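Local atomic coordinates of uncharacterized protein (Candida albicans, PDB entry 5K04), a protein that probably serves as the non-catalytic auxiliary subunit of the NatB N-terminal acetyltransferase complex, packing against the partner subunit NAT3. Residues I395-H400 / E721-V726; K412-K417 / K553-G558. All blocks are in the same frame, centred on the assembly; numbering follows the deposited sequence.

Contact 1: residues I395-H400 / E721-V726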
loop_
_atom_site.group_PDB
_atom_site.type_symbol
_atom_site.label_atom_id
_atom_site.label_comp_id
_atom_site.label_asym_id
_atom_site.label_seq_id
_atom_site.Cartn_x
_atom_site.Cartn_y
_atom_site.Cartn_z
ATOM N N ILE A 395 17.443 8.060 -20.497
ATOM C CA ILE A 395 18.177 7.846 -19.247
ATOM C C ILE A 395 19.201 8.966 -19.027
ATOM O O ILE A 395 19.347 9.495 -17.916
ATOM C CB ILE A 395 18.863 6.467 -19.254
ATOM C CG1 ILE A 395 17.852 5.354 -18.962
ATOM C CG2 ILE A 395 20.007 6.440 -18.249
ATOM C CD1 ILE A 395 18.419 3.946 -19.110
ATOM N N VAL A 396 19.939 9.326 -20.083
ATOM C CA VAL A 396 20.927 10.399 -19.988
ATOM C C VAL A 396 20.259 11.723 -19.633
ATOM O O VAL A 396 20.793 12.521 -18.853
ATOM C CB VAL A 396 21.710 10.497 -21.308
ATOM C CG1 VAL A 396 22.675 11.650 -21.274
ATOM C CG2 VAL A 396 22.435 9.191 -21.568
ATOM N N LEU A 397 19.072 11.973 -20.190
ATOM C CA LEU A 397 18.396 13.236 -19.921
ATOM C C LEU A 397 17.849 13.278 -18.495
ATOM O O LEU A 397 17.999 14.290 -17.800
ATOM C CB LEU A 397 17.287 13.468 -20.954
ATOM C CG LEU A 397 17.738 13.619 -22.418
ATOM C CD1 LEU A 397 16.569 13.575 -23.422
ATOM C CD2 LEU A 397 18.531 14.906 -22.609
ATOM N N LEU A 398 17.244 12.179 -18.033
ATOM C CA LEU A 398 16.729 12.122 -16.663
ATOM C C LEU A 398 17.843 12.349 -15.645
ATOM O O LEU A 398 17.725 13.206 -14.766
ATOM C CB LEU A 398 16.029 10.781 -16.418
ATOM C CG LEU A 398 14.691 10.608 -17.149
ATOM C CD1 LEU A 398 14.087 9.250 -16.866
ATOM C CD2 LEU A 398 13.675 11.719 -16.787
ATOM N N LYS A 399 18.953 11.603 -15.780
ATOM C CA LYS A 399 20.110 11.794 -14.903
ATOM C C LYS A 399 20.607 13.233 -14.943
ATOM O O LYS A 399 21.000 13.790 -13.912
ATOM C CB LYS A 399 21.247 10.837 -15.287
ATOM C CG LYS A 399 20.904 9.370 -15.127
ATOM C CD LYS A 399 21.981 8.483 -15.712
ATOM C CE LYS A 399 23.307 8.682 -14.990
ATOM N NZ LYS A 399 24.409 8.033 -15.746
ATOM N N HIS A 400 20.609 13.850 -16.126
ATOM C CA HIS A 400 21.108 15.218 -16.221
ATOM C C HIS A 400 20.216 16.180 -15.457
ATOM O O HIS A 400 20.707 17.024 -14.701
ATOM C CB HIS A 400 21.224 15.655 -17.681
ATOM C CG HIS A 400 21.745 17.045 -17.831
ATOM N ND1 HIS A 400 20.920 18.137 -18.002
ATOM C CD2 HIS A 400 23.005 17.532 -17.779
ATOM C CE1 HIS A 400 21.652 19.234 -18.070
ATOM N NE2 HIS A 400 22.919 18.893 -17.938
ATOM N N GLU A 721 21.657 12.437 -30.882
ATOM C CA GLU A 721 21.441 13.865 -31.085
ATOM C C GLU A 721 20.545 14.317 -29.944
ATOM O O GLU A 721 19.339 14.540 -30.137
ATOM C CB GLU A 721 20.819 14.169 -32.446
ATOM C CG GLU A 721 21.745 13.885 -33.619
ATOM C CD GLU A 721 21.159 14.325 -34.946
ATOM O OE1 GLU A 721 21.314 15.518 -35.301
ATOM O OE2 GLU A 721 20.532 13.482 -35.627
ATOM N N PRO A 722 21.107 14.455 -28.735
ATOM C CA PRO A 722 20.270 14.854 -27.598
ATOM C C PRO A 722 19.777 16.249 -27.774
ATOM O O PRO A 722 20.384 17.091 -28.465
ATOM C CB PRO A 722 21.252 14.746 -26.406
ATOM C CG PRO A 722 22.542 14.195 -26.952
ATOM C CD PRO A 722 22.536 14.488 -28.415
ATOM N N PRO A 723 18.618 16.597 -27.171
ATOM C CA PRO A 723 18.055 17.943 -27.318
ATOM C C PRO A 723 18.741 19.012 -26.476
ATOM O O PRO A 723 18.510 20.204 -26.720
ATOM C CB PRO A 723 16.596 17.759 -26.876
ATOM C CG PRO A 723 16.657 16.616 -25.904
ATOM C CD PRO A 723 17.735 15.691 -26.409
ATOM N N ILE A 724 19.563 18.632 -25.497
ATOM C CA ILE A 724 20.280 19.573 -24.656
ATOM C C ILE A 724 21.728 19.103 -24.563
ATOM O O ILE A 724 22.071 17.997 -24.981
ATOM C CB ILE A 724 19.644 19.699 -23.254
ATOM C CG1 ILE A 724 19.632 18.347 -22.559
ATOM C CG2 ILE A 724 18.211 20.221 -23.353
ATOM C CD1 ILE A 724 19.278 18.427 -21.083
ATOM N N SER A 725 22.582 19.961 -24.003
ATOM C CA SER A 725 23.991 19.629 -23.864
ATOM C C SER A 725 24.173 18.658 -22.709
ATOM O O SER A 725 23.887 18.990 -21.552
ATOM C CB SER A 725 24.831 20.877 -23.651
ATOM O OG SER A 725 26.131 20.654 -24.159
ATOM N N VAL A 726 24.651 17.456 -23.029
ATOM C CA VAL A 726 24.875 16.385 -22.064
ATOM C C VAL A 726 26.105 15.603 -22.506
ATOM O O VAL A 726 26.562 15.713 -23.645
ATOM C CB VAL A 726 23.661 15.441 -21.951
ATOM C CG1 VAL A 726 22.523 16.103 -21.192
ATOM C CG2 VAL A 726 23.203 15.026 -23.329
#
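The imidazole of His400 meets the 721-726 loop without a hydrogen bond: its NE2 stands 3.7 Å from Ser725 O, which lies over a face of the ring. Over that face Val726 also sets a methyl, CG1, in a CH-pi contact 3.9 Å from the centroid of the His400 ring, 26° off the normal and shifted toward the CG and CD2 rim. The ring reaches the loop because CG is anti to the backbone N (chi1 -179°), and Ile724 CD1 approaches it obliquely, 3.5 Å from His400 ND1. One helical turn earlier, Val396 CG1 touches CB and CG2 of the same valine. Between them along the chain, Leu397 forks its two methyls: CD1 reaches toward the CG-CD side of the Pro723 ring, 3.8 Å from Pro723 CD, while CD2 crosses Ile724 at 3.6 Å from Ile724 CG1. That fork lets one leucine serve two partners, compact Val396 fits against Val726, and the proline offers a rigid apolar edge to a loop without regular structure. Trp353 of helix 353-358 also packs on Pro723 and Ile724. Apolar fit and the covered face of His400 thus hold the linker between helices 707-717 and 729-747 on helix 388-404.

Contact 2: residues K412-K417 / K553-G558; sequences KLWLMK and KSEWNG
Two polar links join Glu555 to helix 409-419, one through its backbone and one through its side chain. Trp414 NE1 donates to Glu555 O over 2.8 Å, with an N-H...O angle of 151° and the acceptor 16° out of the indole plane. Lys417 NZ makes a salt bridge with Glu555 OE2 at 3.0 Å, using the anti lone pair of that oxygen. Chi1 of the glutamate (83°) puts CG over one face of Trp414, and the bend at chi2 turns the carboxylate toward Lys417; the lysine chain, bent at chi3, brings NZ above the indole rim, near the carboxylate. Tyr448 touches both charged side chains, and this buried pairing would compensate two charges held away from bulk water.

The setting is an all-helical subunit with a sequence family of the TPR clan; here a short 3-10 turn, 554-556, is held against one of its helices. Leu20 of the NAT3 chain packs on Leu413, and Pro17 of that chain on Ser554.

The two tryptophans form a T-shaped pair, with the edge of Trp414 directed at the face of Trp556. Their six-membered rings have centroids 5.0 Å apart, and Trp414 CH2 comes within 3.5 Å of Trp556 CZ2. Trp414 thus supplies an N-H for the carbonyl and a ring edge for Trp556.

Apolar packing adds Leu413, whose CB lies 3.9 Å from Glu555 CB and whose CD1 reaches Ser554 CB.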
loop_
_atom_site.group_PDB
_atom_site.type_symbol
_atom_site.label_atom_id
_atom_site.label_comp_id
_atom_site.label_asym_id
_atom_site.label_seq_id
_atom_site.Cartn_x
_atom_site.Cartn_y
_atom_site.Cartn_z
ATOM N N LYS A 412 12.975 10.346 -10.721
ATOM C CA LYS A 412 13.617 9.148 -10.185
ATOM C C LYS A 412 12.821 7.892 -10.518
ATOM O O LYS A 412 13.392 6.877 -10.943
ATOM C CB LYS A 412 13.784 9.284 -8.677
ATOM C CG LYS A 412 14.896 10.237 -8.274
ATOM C CD LYS A 412 15.101 10.245 -6.786
ATOM C CE LYS A 412 16.279 11.140 -6.385
ATOM N NZ LYS A 412 16.529 10.946 -4.915
ATOM N N LEU A 413 11.497 7.945 -10.349
ATOM C CA LEU A 413 10.682 6.769 -10.645
ATOM C C LEU A 413 10.807 6.395 -12.110
ATOM O O LEU A 413 10.945 5.214 -12.449
ATOM C CB LEU A 413 9.217 7.027 -10.287
ATOM C CG LEU A 413 8.917 7.282 -8.809
ATOM C CD1 LEU A 413 7.450 7.582 -8.612
ATOM C CD2 LEU A 413 9.320 6.106 -7.995
ATOM N N TRP A 414 10.781 7.397 -12.995
ATOM C CA TRP A 414 10.877 7.128 -14.423
ATOM C C TRP A 414 12.245 6.556 -14.777
ATOM O O TRP A 414 12.344 5.620 -15.578
ATOM C CB TRP A 414 10.589 8.411 -15.212
ATOM C CG TRP A 414 9.140 8.599 -15.469
ATOM C CD1 TRP A 414 8.275 9.400 -14.768
ATOM C CD2 TRP A 414 8.352 7.934 -16.468
ATOM N NE1 TRP A 414 7.008 9.291 -15.281
ATOM C CE2 TRP A 414 7.024 8.393 -16.321
ATOM C CE3 TRP A 414 8.638 6.992 -17.464
ATOM C CZ2 TRP A 414 5.973 7.944 -17.144
ATOM C CZ3 TRP A 414 7.598 6.555 -18.298
ATOM C CH2 TRP A 414 6.278 7.033 -18.125
ATOM N N LEU A 415 13.308 7.094 -14.164
ATOM C CA LEU A 415 14.647 6.557 -14.380
ATOM C C LEU A 415 14.697 5.064 -14.056
ATOM O O LEU A 415 15.303 4.276 -14.796
ATOM C CB LEU A 415 15.658 7.333 -13.531
ATOM C CG LEU A 415 17.117 6.922 -13.712
ATOM C CD1 LEU A 415 17.490 6.994 -15.207
ATOM C CD2 LEU A 415 18.036 7.800 -12.871
ATOM N N MET A 416 14.044 4.655 -12.962
ATOM C CA MET A 416 13.978 3.230 -12.639
ATOM C C MET A 416 13.185 2.457 -13.691
ATOM O O MET A 416 13.591 1.358 -14.092
ATOM C CB MET A 416 13.396 3.032 -11.236
ATOM C CG MET A 416 14.421 3.265 -10.128
ATOM S SD MET A 416 13.997 2.710 -8.493
ATOM C CE MET A 416 12.672 3.794 -8.231
ATOM N N LYS A 417 12.079 3.034 -14.185
ATOM C CA LYS A 417 11.292 2.365 -15.228
ATOM C C LYS A 417 12.124 2.136 -16.485
ATOM O O LYS A 417 12.079 1.053 -17.076
ATOM C CB LYS A 417 10.034 3.179 -15.561
ATOM C CG LYS A 417 9.071 3.306 -14.395
ATOM C CD LYS A 417 7.802 4.111 -14.725
ATOM C CE LYS A 417 7.053 3.563 -15.929
ATOM N NZ LYS A 417 5.732 4.255 -16.098
ATOM N N LYS A 553 0.761 5.087 -10.278
ATOM C CA LYS A 553 0.206 6.412 -10.515
ATOM C C LYS A 553 1.155 7.558 -10.193
ATOM O O LYS A 553 1.141 8.567 -10.901
ATOM C CB LYS A 553 -1.086 6.590 -9.692
ATOM C CG LYS A 553 -2.272 5.763 -10.199
ATOM C CD LYS A 553 -3.381 5.843 -9.186
ATOM C CE LYS A 553 -4.638 5.150 -9.669
ATOM N NZ LYS A 553 -5.685 5.160 -8.594
ATOM N N SER A 554 1.967 7.437 -9.134
ATOM C CA SER A 554 2.731 8.578 -8.631
ATOM C C SER A 554 3.659 9.167 -9.686
ATOM O O SER A 554 3.871 10.383 -9.705
ATOM C CB SER A 554 3.520 8.170 -7.387
ATOM O OG SER A 554 2.624 7.817 -6.349
ATOM N N GLU A 555 4.205 8.341 -10.586
ATOM C CA GLU A 555 5.085 8.881 -11.620
ATOM C C GLU A 555 4.322 9.621 -12.708
ATOM O O GLU A 555 4.959 10.178 -13.613
ATOM C CB GLU A 555 5.944 7.758 -12.223
ATOM C CG GLU A 555 5.293 6.912 -13.321
ATOM C CD GLU A 555 4.521 5.723 -12.782
ATOM O OE1 GLU A 555 3.936 5.862 -11.690
ATOM O OE2 GLU A 555 4.488 4.655 -13.450
ATOM N N TRP A 556 2.985 9.648 -12.623
ATOM C CA TRP A 556 2.110 10.322 -13.579
ATOM C C TRP A 556 1.409 11.530 -12.981
ATOM O O TRP A 556 0.547 12.118 -13.644
ATOM C CB TRP A 556 1.043 9.359 -14.106
ATOM C CG TRP A 556 1.561 8.234 -14.953
ATOM C CD1 TRP A 556 1.756 6.930 -14.567
ATOM C CD2 TRP A 556 1.939 8.301 -16.334
ATOM N NE1 TRP A 556 2.226 6.187 -15.620
ATOM C CE2 TRP A 556 2.342 6.995 -16.722
ATOM C CE3 TRP A 556 1.971 9.331 -17.281
ATOM C CZ2 TRP A 556 2.799 6.700 -18.017
ATOM C CZ3 TRP A 556 2.419 9.038 -18.576
ATOM C CH2 TRP A 556 2.825 7.727 -18.928
ATOM N N ASN A 557 1.745 11.897 -11.745
ATOM C CA ASN A 557 1.040 12.959 -11.037
ATOM C C ASN A 557 1.217 14.279 -11.768
ATOM O O ASN A 557 2.344 14.739 -11.971
ATOM C CB ASN A 557 1.558 13.068 -9.605
ATOM C CG ASN A 557 0.548 13.689 -8.665
ATOM O OD1 ASN A 557 -0.427 13.051 -8.280
ATOM N ND2 ASN A 557 0.786 14.937 -8.282
ATOM N N GLY A 558 0.099 14.873 -12.192
ATOM C CA GLY A 558 0.137 16.088 -12.975
ATOM C C GLY A 558 0.343 15.867 -14.450
ATOM O O GLY A 558 0.405 16.845 -15.208
#

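Following the chain from the N terminus, helix 388-404 supplies the first half of contact 1, and helix 409-419, next in the chain, the first half of contact 2. The chain then returns to 553-558, closing the shorter loop of contact 2, and only at 721-726 does it close the longer loop of contact 1, which encloses the other. The centres of the contacts lie about 18 Å apart. The two adjoining helices pack directly, Leu398 CD1 coming 3.5 Å from Leu415 N. They therefore stand with the linker preceding the C-terminal helix 729-747 on one side and the NAT3-facing 553-558 turn on the other.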